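Dihydroorotate dehydrogenase (Schistosoma mansoni, PDB 6UY4) probably oxidises (S)-dihydroorotate to orotate in de novo pyrimidine synthesis, passing the electrons through bound FMN to a quinone. Local coordinates at residues D95-M100 with N144-D149; H109-T114 with Y196-V201; D149-R154 with R188-V193; I238-S243 with T263-M268. All blocks are in the same frame, centred on the assembly; numbering follows the deposited sequence.

Contact 1: D95-M100 with N144-D149; sequences DGKAFM and NSDGHD
Asp95 and Asp146 illustrate how two carboxylates can lie one over the other when cations stand beside them. Their planes are stacked, only 21° apart, although the side chains themselves cross at about a right angle. OD2 of Asp95 comes within 3.3 Å of OD2 of Asp146; both are acceptors, so the approach is one of like charges and not a bond. Lys97 stands beside the pair. Its chain runs extended beyond CG and brings NZ to one side, within reach of both acids, 3.7 Å from OD2 of Asp95 and 3.8 Å from OD2 of Asp146, both long salt bridges. The three residues thus form a salt-bridge network at the protein surface, which would be expected to temper the repulsion between the carboxylates. In the TIM barrel, this network links the loop that enters helix 99-105 with the one that enters helix 147-153, the beta-alpha connections that follow strands 86-88 and 109-115. The FMN site is close: the side chain of Asn144 packs against FMN-binding Lys94. With CG of Asp95 beside its own backbone N (chi1 -50°), OD1 faces the other loop and receives a weak hydrogen bond from N of Asp146, at 3.4 Å. Arg154 adds a second cation through a long, weak ion pair to OD2 of Asp146, and its NH1 also binds the carbonyl O of Asp95.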
# COMPACT_ATOMS: atom_id res chain seq x y z
N ASP A 95 -0.51 -12.05 -2.27
CA ASP A 95 0.24 -13.28 -2.49
C ASP A 95 0.97 -13.29 -3.83
O ASP A 95 1.55 -14.32 -4.19
CB ASP A 95 -0.70 -14.48 -2.39
CG ASP A 95 -1.55 -14.45 -1.13
OD1 ASP A 95 -1.02 -14.06 -0.07
OD2 ASP A 95 -2.74 -14.81 -1.21
N GLY A 96 0.96 -12.18 -4.56
CA GLY A 96 1.65 -12.13 -5.84
C GLY A 96 1.05 -13.02 -6.90
O GLY A 96 1.78 -13.60 -7.71
N LYS A 97 -0.28 -13.15 -6.92
CA LYS A 97 -0.95 -14.02 -7.87
C LYS A 97 -1.39 -13.30 -9.14
O LYS A 97 -1.64 -13.97 -10.15
CB LYS A 97 -2.18 -14.67 -7.21
CG LYS A 97 -1.86 -15.51 -5.99
CD LYS A 97 -3.14 -16.06 -5.37
CE LYS A 97 -2.83 -16.94 -4.16
NZ LYS A 97 -4.06 -17.45 -3.51
N ALA A 98 -1.49 -11.97 -9.11
CA ALA A 98 -2.04 -11.25 -10.25
C ALA A 98 -1.31 -9.95 -10.56
O ALA A 98 -1.90 -9.04 -11.16
CB ALA A 98 -3.53 -10.95 -10.03
N PHE A 99 -0.03 -9.83 -10.19
CA PHE A 99 0.69 -8.58 -10.44
C PHE A 99 0.94 -8.35 -11.92
O PHE A 99 1.05 -7.20 -12.36
CB PHE A 99 2.01 -8.57 -9.66
CG PHE A 99 2.96 -9.65 -10.07
CD1 PHE A 99 3.96 -9.40 -11.00
CD2 PHE A 99 2.87 -10.92 -9.52
CE1 PHE A 99 4.84 -10.40 -11.38
CE2 PHE A 99 3.75 -11.92 -9.89
CZ PHE A 99 4.73 -11.66 -10.82
N MET A 100 1.04 -9.43 -12.71
CA MET A 100 1.27 -9.28 -14.14
C MET A 100 0.07 -8.64 -14.83
O MET A 100 0.22 -7.68 -15.60
CB MET A 100 1.60 -10.64 -14.76
CG MET A 100 2.98 -11.16 -14.42
SD MET A 100 4.30 -10.06 -14.98
CE MET A 100 3.95 -9.97 -16.74
N ASN A 144 -3.18 -11.40 6.28
CA ASN A 144 -3.46 -12.74 5.79
C ASN A 144 -2.56 -13.00 4.59
O ASN A 144 -2.77 -12.43 3.51
CB ASN A 144 -4.94 -12.91 5.44
CG ASN A 144 -5.46 -11.80 4.55
OD1 ASN A 144 -5.12 -10.63 4.73
ND2 ASN A 144 -6.28 -12.16 3.57
N SER A 145 -1.55 -13.85 4.77
CA SER A 145 -0.56 -14.08 3.74
C SER A 145 -0.30 -15.58 3.60
O SER A 145 -0.59 -16.36 4.51
CB SER A 145 0.75 -13.35 4.05
OG SER A 145 1.66 -13.44 2.97
N ASP A 146 0.25 -15.96 2.45
CA ASP A 146 0.59 -17.34 2.16
C ASP A 146 2.00 -17.72 2.61
O ASP A 146 2.43 -18.85 2.36
CB ASP A 146 0.44 -17.62 0.67
CG ASP A 146 -1.00 -17.58 0.21
OD1 ASP A 146 -1.89 -17.34 1.06
OD2 ASP A 146 -1.25 -17.78 -1.00
N GLY A 147 2.73 -16.80 3.25
CA GLY A 147 4.07 -17.07 3.71
C GLY A 147 5.13 -16.62 2.72
O GLY A 147 4.85 -16.26 1.58
N HIS A 148 6.38 -16.63 3.20
CA HIS A 148 7.50 -16.20 2.36
C HIS A 148 7.67 -17.13 1.16
O HIS A 148 7.82 -16.66 0.03
CB HIS A 148 8.78 -16.16 3.19
CG HIS A 148 8.93 -14.91 4.01
ND1 HIS A 148 8.01 -13.89 3.99
CD2 HIS A 148 9.90 -14.53 4.87
CE1 HIS A 148 8.40 -12.93 4.80
NE2 HIS A 148 9.55 -13.29 5.35
N ASP A 149 7.65 -18.44 1.40
CA ASP A 149 8.00 -19.39 0.35
C ASP A 149 6.97 -19.40 -0.78
O ASP A 149 7.34 -19.44 -1.96
CB ASP A 149 8.16 -20.79 0.94
CG ASP A 149 9.24 -20.85 2.00
OD1 ASP A 149 9.85 -19.80 2.30
OD2 ASP A 149 9.49 -21.95 2.54

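Contact 2: H109-T114 with Y196-V201; sequences HIEVGT and YLVINV. With FMN (flavin mononucleotide), chain G.
The strands carrying Glu111 and Tyr196 run in roughly the same direction, their short axes 46° apart and 8.7 Å at closest approach, with strand 165-170 between them in the parallel sheet of the TIM barrel. Side chains bridge the gap. Tyr196 takes the crowded position between its backbone N and carbonyl carbon (chi1 66°), which sends its ring across towards strand 109-115. There its hydroxyl donates to OE1 of Glu111 over 3.2 Å, reaching that oxygen on its anti side and close to the carboxylate plane. OE1 sits at the edge of the tyrosine ring, whose plane is 82° from that of the carboxylate. CD2 of His109 packs against the same hydroxyl at 3.5 Å, and CG2 of Val198 lies 3.8 Å from OE2 of Glu111. At the other end the two strands converge on FMN. Thr114 accepts the flavin N3-H at OG1 (2.7 Å) and gives O4 its backbone N-H, which belongs to a cis peptide bond with Gly113. From strand 196-200, ND2 of Asn200 donates to O2 over 2.7 Å. Asn169, on the intervening strand, bonds to Glu111, Thr114 and Asn200, while Gln352 gives OE1 of Glu111 a further partner. The buried carboxylate is therefore well supplied with polar partners, and the pyrimidine edge of the flavin is read as acceptor, donor, acceptor by groups that Asn169, bonded to both side chains, probably helps to position.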
# COMPACT_ATOMS: atom_id res chain seq x y z
N HIS A 109 3.52 0.25 -11.16
CA HIS A 109 4.18 -0.63 -10.21
C HIS A 109 3.14 -1.24 -9.28
O HIS A 109 2.13 -0.61 -8.95
CB HIS A 109 5.27 0.09 -9.42
CG HIS A 109 4.76 1.20 -8.55
ND1 HIS A 109 4.54 2.47 -9.02
CD2 HIS A 109 4.46 1.23 -7.23
CE1 HIS A 109 4.11 3.24 -8.04
NE2 HIS A 109 4.05 2.51 -6.94
N ILE A 110 3.40 -2.48 -8.87
CA ILE A 110 2.55 -3.21 -7.94
C ILE A 110 3.37 -3.52 -6.69
O ILE A 110 4.53 -3.94 -6.79
CB ILE A 110 1.99 -4.50 -8.56
CG1 ILE A 110 1.40 -4.23 -9.94
CG2 ILE A 110 0.96 -5.14 -7.64
CD1 ILE A 110 0.24 -3.27 -9.92
N GLU A 111 2.77 -3.31 -5.53
CA GLU A 111 3.41 -3.58 -4.25
C GLU A 111 2.80 -4.85 -3.68
O GLU A 111 1.78 -4.83 -3.00
CB GLU A 111 3.25 -2.39 -3.30
CG GLU A 111 3.97 -2.54 -1.97
CD GLU A 111 4.10 -1.23 -1.22
OE1 GLU A 111 4.51 -0.23 -1.85
OE2 GLU A 111 3.79 -1.19 -0.01
N VAL A 112 3.44 -5.99 -3.97
CA VAL A 112 3.00 -7.27 -3.43
C VAL A 112 3.20 -7.28 -1.92
O VAL A 112 4.23 -6.82 -1.41
CB VAL A 112 3.76 -8.42 -4.11
CG1 VAL A 112 3.31 -9.76 -3.55
CG2 VAL A 112 3.57 -8.38 -5.61
N GLY A 113 2.21 -7.79 -1.20
CA GLY A 113 2.26 -7.81 0.25
C GLY A 113 0.92 -7.47 0.86
O GLY A 113 -0.04 -7.18 0.14
N THR A 114 0.83 -7.49 2.19
CA THR A 114 1.96 -7.76 3.07
C THR A 114 2.21 -9.26 3.24
O THR A 114 1.28 -10.03 3.46
CB THR A 114 1.74 -7.12 4.46
OG1 THR A 114 1.81 -5.69 4.35
CG2 THR A 114 2.78 -7.59 5.46
N TYR A 196 12.03 -3.12 -4.85
CA TYR A 196 12.16 -2.40 -3.59
C TYR A 196 11.41 -3.17 -2.51
O TYR A 196 10.52 -3.97 -2.79
CB TYR A 196 11.65 -0.96 -3.69
CG TYR A 196 10.16 -0.82 -3.94
CD1 TYR A 196 9.27 -0.71 -2.88
CD2 TYR A 196 9.65 -0.78 -5.23
CE1 TYR A 196 7.91 -0.57 -3.10
CE2 TYR A 196 8.29 -0.65 -5.46
CZ TYR A 196 7.43 -0.55 -4.39
OH TYR A 196 6.07 -0.41 -4.61
N LEU A 197 11.80 -2.91 -1.26
CA LEU A 197 11.19 -3.54 -0.10
C LEU A 197 10.59 -2.47 0.80
O LEU A 197 11.11 -1.36 0.89
CB LEU A 197 12.22 -4.37 0.68
CG LEU A 197 12.96 -5.45 -0.12
CD1 LEU A 197 14.13 -6.00 0.68
CD2 LEU A 197 12.02 -6.58 -0.52
N VAL A 198 9.49 -2.83 1.47
CA VAL A 198 8.77 -1.91 2.34
C VAL A 198 8.57 -2.58 3.69
O VAL A 198 8.33 -3.79 3.77
CB VAL A 198 7.41 -1.49 1.74
CG1 VAL A 198 6.75 -0.42 2.59
CG2 VAL A 198 7.58 -1.01 0.32
N ILE A 199 8.67 -1.79 4.76
CA ILE A 199 8.40 -2.24 6.12
C ILE A 199 7.39 -1.29 6.74
O ILE A 199 7.59 -0.07 6.73
CB ILE A 199 9.68 -2.31 6.97
CG1 ILE A 199 10.67 -3.30 6.35
CG2 ILE A 199 9.36 -2.70 8.40
CD1 ILE A 199 11.96 -3.43 7.11
N ASN A 200 6.31 -1.85 7.29
CA ASN A 200 5.25 -1.04 7.89
C ASN A 200 5.61 -0.69 9.32
O ASN A 200 5.87 -1.58 10.14
CB ASN A 200 3.92 -1.78 7.84
CG ASN A 200 3.31 -1.80 6.46
OD1 ASN A 200 3.97 -1.49 5.47
ND2 ASN A 200 2.03 -2.16 6.38
N VAL A 201 5.63 0.61 9.63
CA VAL A 201 5.74 1.05 11.02
C VAL A 201 4.44 0.73 11.74
O VAL A 201 3.34 0.94 11.21
CB VAL A 201 6.05 2.55 11.09
CG1 VAL A 201 6.02 3.04 12.53
CG2 VAL A 201 7.40 2.84 10.46
N1 FMN G . -1.21 -1.75 3.47
C2 FMN G . -0.07 -2.48 3.73
O2 FMN G . 1.00 -1.91 3.89
N3 FMN G . -0.14 -3.86 3.80
C4 FMN G . -1.35 -4.51 3.63
O4 FMN G . -1.40 -5.73 3.70
C4A FMN G . -2.50 -3.77 3.37
N5 FMN G . -3.70 -4.41 3.20
C5A FMN G . -4.84 -3.68 2.94
C6 FMN G . -6.06 -4.33 2.76
C7 FMN G . -7.21 -3.60 2.51
C7M FMN G . -8.52 -4.31 2.32
C8 FMN G . -7.15 -2.21 2.43
C8M FMN G . -8.40 -1.42 2.15
C9 FMN G . -5.94 -1.56 2.61
C9A FMN G . -4.78 -2.29 2.86
N10 FMN G . -3.56 -1.65 3.04
C10 FMN G . -2.43 -2.38 3.30
C1' FMN G . -3.46 -0.15 2.96
C2' FMN G . -3.23 0.30 1.53
O2' FMN G . -2.10 -0.35 1.00
C3' FMN G . -3.01 1.80 1.46
O3' FMN G . -1.99 2.17 2.37
C4' FMN G . -4.27 2.60 1.77
O4' FMN G . -5.42 1.82 1.52
C5' FMN G . -4.30 3.83 0.89
O5' FMN G . -5.55 4.46 0.95
P FMN G . -6.45 4.52 -0.38
O1P FMN G . -7.70 5.30 -0.08
O2P FMN G . -5.67 5.16 -1.51
O3P FMN G . -6.83 3.11 -0.77

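Contact 3: D149-R154 with R188-V193; sequences DAVYER and RKFGEV
Two different first torsions bring Tyr152 and Phe190 alongside one another. CG of Tyr152 points away from its backbone N (chi1 173°), carrying the ring out towards the other helix end, whereas CG of Phe190 lies beside its own N (chi1 -59°), and its ring comes back towards helix 147-153. The side chains slide past each other in opposite directions. This is helix-to-helix packing on the outer layer of a TIM barrel, where the end of helix 179-190 meets the neighbouring helix 147-153. The CE1 corner of the phenylalanine ring makes its closest approach, 3.6 Å from CA and 3.7 Å from CB of Tyr152, so that the ring abuts the root of the tyrosine and not its aromatic face. CG1 of Val151 approaches the same CE1 from the neighbouring helical position, more loosely, at 4.4 Å. Phe190 goes on inward to Val115, Val168 and Leu170 of the barrel strands, and its ring also meets that of His148 edge-to-face. The tyrosine ring, for its part, reaches across segment 188-193: its CE1 is 3.5 Å from the carbonyl O of Lys189 and 3.9 Å from CG1 of Val193. On the more exposed flank Lys189 bends at chi2 (71°), and its chain crosses that of Tyr152 at about a right angle, CE resting 3.9 Å from CB of the tyrosine. The bend delivers the ammonium group to Asp149, where NZ forms a salt bridge, weak as a hydrogen bond, with OD1 at 3.2 Å.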
# COMPACT_ATOMS: atom_id res chain seq x y z
N ASP A 149 7.65 -18.44 1.40
CA ASP A 149 8.00 -19.39 0.35
C ASP A 149 6.97 -19.40 -0.78
O ASP A 149 7.34 -19.44 -1.96
CB ASP A 149 8.16 -20.79 0.94
CG ASP A 149 9.24 -20.85 2.00
OD1 ASP A 149 9.85 -19.80 2.30
OD2 ASP A 149 9.49 -21.95 2.54
N ALA A 150 5.68 -19.37 -0.43
CA ALA A 150 4.65 -19.43 -1.46
C ALA A 150 4.67 -18.18 -2.34
O ALA A 150 4.52 -18.27 -3.56
CB ALA A 150 3.28 -19.60 -0.82
N VAL A 151 4.87 -17.01 -1.73
CA VAL A 151 4.90 -15.77 -2.51
C VAL A 151 6.21 -15.65 -3.28
O VAL A 151 6.24 -15.12 -4.40
CB VAL A 151 4.66 -14.56 -1.60
CG1 VAL A 151 4.64 -13.27 -2.41
CG2 VAL A 151 3.36 -14.72 -0.83
N TYR A 152 7.31 -16.14 -2.70
CA TYR A 152 8.60 -16.07 -3.39
C TYR A 152 8.63 -16.94 -4.64
O TYR A 152 9.29 -16.59 -5.62
CB TYR A 152 9.73 -16.47 -2.44
CG TYR A 152 11.08 -16.58 -3.10
CD1 TYR A 152 11.84 -15.44 -3.37
CD2 TYR A 152 11.61 -17.81 -3.45
CE1 TYR A 152 13.08 -15.54 -3.97
CE2 TYR A 152 12.85 -17.92 -4.05
CZ TYR A 152 13.58 -16.78 -4.31
OH TYR A 152 14.81 -16.88 -4.91
N GLU A 153 7.92 -18.07 -4.62
CA GLU A 153 7.85 -18.92 -5.81
C GLU A 153 7.14 -18.23 -6.97
O GLU A 153 7.36 -18.61 -8.12
CB GLU A 153 7.15 -20.24 -5.47
CG GLU A 153 8.01 -21.21 -4.67
CD GLU A 153 9.23 -21.68 -5.44
OE1 GLU A 153 9.12 -21.87 -6.67
OE2 GLU A 153 10.30 -21.85 -4.81
N ARG A 154 6.31 -17.24 -6.68
CA ARG A 154 5.61 -16.50 -7.72
C ARG A 154 6.37 -15.27 -8.20
O ARG A 154 5.93 -14.62 -9.16
CB ARG A 154 4.22 -16.08 -7.22
CG ARG A 154 3.40 -17.21 -6.63
CD ARG A 154 1.97 -16.77 -6.36
NE ARG A 154 1.17 -17.84 -5.75
CZ ARG A 154 0.86 -17.90 -4.46
NH1 ARG A 154 1.29 -16.97 -3.63
NH2 ARG A 154 0.13 -18.91 -4.00
N ARG A 188 15.99 -10.68 3.56
CA ARG A 188 16.88 -11.68 2.97
C ARG A 188 16.16 -12.55 1.95
O ARG A 188 16.79 -13.07 1.02
CB ARG A 188 17.50 -12.54 4.07
N LYS A 189 14.84 -12.72 2.10
CA LYS A 189 14.10 -13.62 1.23
C LYS A 189 13.79 -12.97 -0.12
O LYS A 189 13.95 -13.61 -1.17
CB LYS A 189 12.80 -14.06 1.90
CG LYS A 189 12.03 -15.14 1.15
CD LYS A 189 12.75 -16.48 1.23
CE LYS A 189 11.92 -17.58 0.59
NZ LYS A 189 12.55 -18.92 0.75
N PHE A 190 13.36 -11.71 -0.12
CA PHE A 190 12.92 -11.04 -1.34
C PHE A 190 13.89 -9.97 -1.81
O PHE A 190 13.61 -9.32 -2.83
CB PHE A 190 11.53 -10.42 -1.12
CG PHE A 190 10.48 -11.41 -0.74
CD1 PHE A 190 9.84 -12.17 -1.71
CD2 PHE A 190 10.11 -11.58 0.58
CE1 PHE A 190 8.87 -13.09 -1.36
CE2 PHE A 190 9.14 -12.49 0.94
CZ PHE A 190 8.51 -13.25 -0.03
N GLY A 191 15.00 -9.76 -1.12
CA GLY A 191 15.92 -8.69 -1.48
C GLY A 191 16.58 -8.86 -2.83
O GLY A 191 17.04 -7.88 -3.42
N GLU A 192 16.64 -10.09 -3.34
CA GLU A 192 17.31 -10.35 -4.61
C GLU A 192 16.37 -10.25 -5.81
O GLU A 192 16.83 -9.96 -6.92
CB GLU A 192 17.95 -11.74 -4.59
CG GLU A 192 19.05 -11.91 -3.55
CD GLU A 192 20.32 -11.18 -3.91
OE1 GLU A 192 20.47 -10.77 -5.08
OE2 GLU A 192 21.18 -11.01 -3.02
N VAL A 193 15.07 -10.48 -5.61
CA VAL A 193 14.12 -10.50 -6.71
C VAL A 193 13.25 -9.25 -6.77
O VAL A 193 12.74 -8.92 -7.85
CB VAL A 193 13.24 -11.76 -6.67
CG1 VAL A 193 14.10 -13.01 -6.77
CG2 VAL A 193 12.38 -11.78 -5.41

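Contact 4: I238-S243 with T263-M268; sequences ILLKIS and TRIDGM. With FMN (flavin mononucleotide), chain G.
Leu240 and Met268 pair as neighbours on parallel strands of the TIM barrel, the two strands of the beta-alpha-beta unit formed by strand 238-242, helix 248-259 and strand 267-270. On their face of the sheet the fit is of apolar bumps against one another. The CD1 tip of Ile265 nestles against CB of Leu240 at 3.6 Å. Further along, Met268 bends at its last torsion (chi3 57°) and lays its CE methyl into the fork of Ile242, 3.7 Å from CG2 and almost as near to CD1. Helices 215-230 and 248-259 cover this layer. On the face carrying Leu239 the relief is reversed: Gly267 contributes bare backbone, and Leu239 fills the hollow, its CG 3.7 Å from the glycine O. That same O accepts the N-H of Leu240 at 3.0 Å. At the entrance to the strands Asp266 fastens Ile238 twice, taking its N-H on the anti lone pair of OD2 (2.8 Å) and returning its own N-H to the Ile238 carbonyl; Arg229 makes a salt bridge to the same OD2. Lys241, pointing away from segment 263-268, runs extended to FMN, where NZ donates to O2 and N1 of the flavin and, at 3.0 Å, to the ribityl O3'.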
# COMPACT_ATOMS: atom_id res chain seq x y z
N ILE A 238 15.18 0.16 0.58
CA ILE A 238 14.38 -0.15 1.76
C ILE A 238 13.49 1.05 2.05
O ILE A 238 13.99 2.16 2.30
CB ILE A 238 15.25 -0.49 2.97
CG1 ILE A 238 16.03 -1.79 2.73
CG2 ILE A 238 14.39 -0.61 4.22
CD1 ILE A 238 15.15 -3.01 2.60
N LEU A 239 12.18 0.85 2.01
CA LEU A 239 11.21 1.90 2.26
C LEU A 239 10.48 1.65 3.57
O LEU A 239 10.31 0.50 4.00
CB LEU A 239 10.20 2.02 1.12
CG LEU A 239 10.61 2.86 -0.10
CD1 LEU A 239 11.76 2.22 -0.86
CD2 LEU A 239 9.41 3.07 -1.01
N LEU A 240 10.04 2.73 4.21
CA LEU A 240 9.33 2.68 5.48
C LEU A 240 7.95 3.28 5.29
O LEU A 240 7.82 4.45 4.92
CB LEU A 240 10.11 3.43 6.56
CG LEU A 240 9.95 2.90 7.99
CD1 LEU A 240 10.38 1.44 8.06
CD2 LEU A 240 10.74 3.75 8.97
N LYS A 241 6.91 2.49 5.55
CA LYS A 241 5.53 2.92 5.40
C LYS A 241 4.95 3.22 6.78
O LYS A 241 4.96 2.36 7.66
CB LYS A 241 4.71 1.84 4.69
CG LYS A 241 3.28 2.26 4.36
CD LYS A 241 2.60 1.22 3.50
CE LYS A 241 1.19 1.63 3.14
NZ LYS A 241 0.54 0.63 2.25
N ILE A 242 4.45 4.44 6.95
CA ILE A 242 3.98 4.91 8.24
C ILE A 242 2.48 5.14 8.19
O ILE A 242 1.84 5.06 7.14
CB ILE A 242 4.71 6.19 8.69
CG1 ILE A 242 4.30 7.37 7.80
CG2 ILE A 242 6.22 5.99 8.64
CD1 ILE A 242 4.89 8.69 8.21
N SER A 243 1.90 5.43 9.36
CA SER A 243 0.51 5.72 9.65
C SER A 243 0.28 7.22 9.71
O SER A 243 1.15 7.97 10.16
CB SER A 243 0.10 5.10 10.99
OG SER A 243 -1.22 5.46 11.34
N THR A 263 21.44 4.42 10.34
CA THR A 263 20.21 3.70 9.99
C THR A 263 19.44 4.47 8.92
O THR A 263 18.25 4.75 9.06
CB THR A 263 19.33 3.48 11.23
OG1 THR A 263 19.17 4.72 11.93
CG2 THR A 263 19.96 2.45 12.16
N ARG A 264 20.12 4.81 7.83
CA ARG A 264 19.51 5.60 6.76
C ARG A 264 18.80 4.68 5.78
O ARG A 264 19.42 3.80 5.18
CB ARG A 264 20.57 6.43 6.04
CG ARG A 264 19.99 7.28 4.92
CD ARG A 264 21.03 8.21 4.33
NE ARG A 264 20.46 9.07 3.30
CZ ARG A 264 19.84 10.22 3.54
NH1 ARG A 264 19.73 10.65 4.79
NH2 ARG A 264 19.35 10.93 2.54
N ILE A 265 17.49 4.89 5.62
CA ILE A 265 16.70 4.14 4.65
C ILE A 265 16.73 4.88 3.31
O ILE A 265 17.45 5.87 3.15
CB ILE A 265 15.26 3.94 5.13
CG1 ILE A 265 14.55 5.29 5.27
CG2 ILE A 265 15.24 3.19 6.45
CD1 ILE A 265 13.09 5.17 5.61
N ASP A 266 15.94 4.40 2.35
CA ASP A 266 15.97 4.93 1.00
C ASP A 266 14.72 5.71 0.61
O ASP A 266 14.76 6.44 -0.39
CB ASP A 266 16.18 3.79 -0.01
CG ASP A 266 17.49 3.07 0.19
OD1 ASP A 266 18.55 3.74 0.15
OD2 ASP A 266 17.47 1.84 0.42
N GLY A 267 13.64 5.58 1.36
CA GLY A 267 12.41 6.29 1.03
C GLY A 267 11.33 5.94 2.02
O GLY A 267 11.47 5.01 2.82
N MET A 268 10.24 6.69 1.95
CA MET A 268 9.11 6.50 2.85
C MET A 268 7.81 6.50 2.07
O MET A 268 7.71 7.07 0.98
CB MET A 268 9.07 7.59 3.94
CG MET A 268 10.24 7.54 4.90
SD MET A 268 10.10 8.78 6.21
CE MET A 268 8.52 8.33 6.92
N1 FMN G . -1.21 -1.75 3.47
C2 FMN G . -0.07 -2.48 3.73
O2 FMN G . 1.00 -1.91 3.89
N3 FMN G . -0.14 -3.86 3.80
C4 FMN G . -1.35 -4.51 3.63
O4 FMN G . -1.40 -5.73 3.70
C4A FMN G . -2.50 -3.77 3.37
N5 FMN G . -3.70 -4.41 3.20
C5A FMN G . -4.84 -3.68 2.94
C6 FMN G . -6.06 -4.33 2.76
C7 FMN G . -7.21 -3.60 2.51
C7M FMN G . -8.52 -4.31 2.32
C8 FMN G . -7.15 -2.21 2.43
C8M FMN G . -8.40 -1.42 2.15
C9 FMN G . -5.94 -1.56 2.61
C9A FMN G . -4.78 -2.29 2.86
N10 FMN G . -3.56 -1.65 3.04
C10 FMN G . -2.43 -2.38 3.30
C1' FMN G . -3.46 -0.15 2.96
C2' FMN G . -3.23 0.30 1.53
O2' FMN G . -2.10 -0.35 1.00
C3' FMN G . -3.01 1.80 1.46
O3' FMN G . -1.99 2.17 2.37
C4' FMN G . -4.27 2.60 1.77
O4' FMN G . -5.42 1.82 1.52
C5' FMN G . -4.30 3.83 0.89
O5' FMN G . -5.55 4.46 0.95
P FMN G . -6.45 4.52 -0.38
O1P FMN G . -7.70 5.30 -0.08
O2P FMN G . -5.67 5.16 -1.51
O3P FMN G . -6.83 3.11 -0.77

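Overall arrangement
The four contacts belong to one TIM barrel. Along the chain, contacts 1 and 2 interlock, contact 3 is nested within the loop closed by contact 2, and contact 4 follows. Contacts 1 and 3, with centres about 10 Å apart, share Asp149 and helix 147-153 and lie at the periphery. Contact 2, centred about 12 Å from each of them, lies deeper, and Val112 and Leu197 pack outward against Val151 and Phe190. Contacts 2 and 4, about 11 Å apart, are joined through adjacent strands 196-200 and 238-242; contact 4 does not touch contact 1, whose centre is about 22 Å away. The peripheral contacts thus lie outside the strands of contact 2, which with Lys241 of contact 4 hold FMN.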